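Local atomic coordinates of cyclic nucleotide-binding protein (Brucella abortus biovar 1, PDB entry 5D1I), a protein that is of unknown function but belongs to the cyclic nucleotide-binding domain family and may act as a DNA-binding transcription factor. Residues G22-E25 against S26-P29. Numbering follows the deposited sequence.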
loop_
_atom_site.group_PDB
_atom_site.type_symbol
_atom_site.label_atom_id
_atom_site.label_comp_id
_atom_site.label_asym_id
_atom_site.label_seq_id
_atom_site.Cartn_x
_atom_site.Cartn_y
_atom_site.Cartn_z
ATOM N N GLY A 22 2.384 -0.188 1.985
ATOM C CA GLY A 22 2.682 0.769 3.039
ATOM C C GLY A 22 3.033 0.152 4.380
ATOM O O GLY A 22 3.980 0.578 5.047
ATOM N N LEU A 23 2.279 -0.865 4.776
ATOM C CA LEU A 23 2.498 -1.506 6.067
ATOM C C LEU A 23 3.821 -2.275 6.112
ATOM O O LEU A 23 4.390 -2.468 7.182
ATOM C CB LEU A 23 1.332 -2.441 6.391
ATOM C CG LEU A 23 1.164 -2.892 7.841
ATOM C CD1 LEU A 23 1.109 -1.689 8.767
ATOM C CD2 LEU A 23 -0.097 -3.738 7.980
ATOM N N PHE A 24 4.312 -2.704 4.949
ATOM C CA PHE A 24 5.532 -3.511 4.885
ATOM C C PHE A 24 6.730 -2.670 4.463
ATOM O O PHE A 24 7.813 -3.207 4.225
ATOM C CB PHE A 24 5.360 -4.686 3.910
ATOM C CG PHE A 24 4.097 -5.474 4.121
ATOM C CD1 PHE A 24 3.577 -5.651 5.392
ATOM C CD2 PHE A 24 3.426 -6.030 3.046
ATOM C CE1 PHE A 24 2.412 -6.367 5.588
ATOM C CE2 PHE A 24 2.261 -6.750 3.237
ATOM C CZ PHE A 24 1.756 -6.918 4.510
ATOM N N GLU A 25 6.522 -1.355 4.388
ATOM C CA GLU A 25 7.529 -0.398 3.917
ATOM C C GLU A 25 8.920 -0.567 4.525
ATOM O O GLU A 25 9.918 -0.575 3.807
ATOM C CB GLU A 25 7.061 1.038 4.190
ATOM C CG GLU A 25 8.148 2.090 3.950
ATOM C CD GLU A 25 7.907 3.397 4.699
ATOM O OE1 GLU A 25 6.927 3.489 5.477
ATOM O OE2 GLU A 25 8.713 4.334 4.513
ATOM N N SER A 26 8.985 -0.687 5.844
ATOM C CA SER A 26 10.271 -0.682 6.533
ATOM C C SER A 26 10.874 -2.076 6.705
ATOM O O SER A 26 11.902 -2.231 7.364
ATOM C CB SER A 26 10.127 -0.020 7.903
ATOM O OG SER A 26 9.180 -0.711 8.696
ATOM N N PHE A 27 10.240 -3.084 6.114
ATOM C CA PHE A 27 10.720 -4.460 6.235
ATOM C C PHE A 27 12.063 -4.654 5.535
ATOM O O PHE A 27 12.291 -4.134 4.442
ATOM C CB PHE A 27 9.707 -5.452 5.650
ATOM C CG PHE A 27 8.538 -5.756 6.553
ATOM C CD1 PHE A 27 8.161 -4.883 7.560
ATOM C CD2 PHE A 27 7.817 -6.931 6.389
ATOM C CE1 PHE A 27 7.083 -5.172 8.382
ATOM C CE2 PHE A 27 6.741 -7.227 7.206
ATOM C CZ PHE A 27 6.374 -6.346 8.204
ATOM N N THR A 28 12.947 -5.416 6.163
ATOM C CA THR A 28 14.192 -5.824 5.524
ATOM C C THR A 28 13.882 -6.817 4.411
ATOM O O THR A 28 12.802 -7.408 4.400
ATOM C CB THR A 28 15.150 -6.470 6.533
ATOM O OG1 THR A 28 14.628 -7.744 6.931
ATOM C CG2 THR A 28 15.310 -5.576 7.753
ATOM N N PRO A 29 14.820 -7.007 3.468
ATOM C CA PRO A 29 14.609 -8.041 2.448
ATOM C C PRO A 29 14.365 -9.422 3.065
ATOM O O PRO A 29 13.598 -10.218 2.515
ATOM C CB PRO A 29 15.916 -8.017 1.652
ATOM C CG PRO A 29 16.422 -6.628 1.817
ATOM C CD PRO A 29 16.049 -6.229 3.215
HETATM O O HOH W 1 6.913 -1.018 7.780
#
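Phe24 and Phe27 are the two ends of a type I beta turn that starts on the last residue of the 3-10 segment 22-24, closed by Phe27 N bonding to Phe24 O at 3.1 Å; the bond is fairly straight (160° at the hydrogen), though the donor stands above the carbonyl plane. A water molecule braces the same bend, donating to Leu23 O at 3.0 Å and accepting from Ser26 N at 2.9 Å. Phe27 has CG anti to its carbonyl carbon (chi1 -79°), which swings the ring back over the start of the turn: Phe24 CA sits over the middle of one face, 4.0 Å from the ring centroid, in a CH-pi contact. The two rings meet obliquely, planes 38° apart, and Phe24 CD1 touches Phe27 CE2 at 4.0 Å. Glu25, with its chain extended, carries its carboxylate to the second subunit, where OE1 accepts from Gly91 N; Arg82 of that subunit bonds to Glu25 O. The turn thus has one flank in the dimer contact. Within its own chain it lies in the loop between helix 11-18 and helix 29-38, which begins just after the N-cap Thr28; both phenylalanines pack on Leu32 of helix 29-38, and Phe27 also meets Phe121 of helix 118-124.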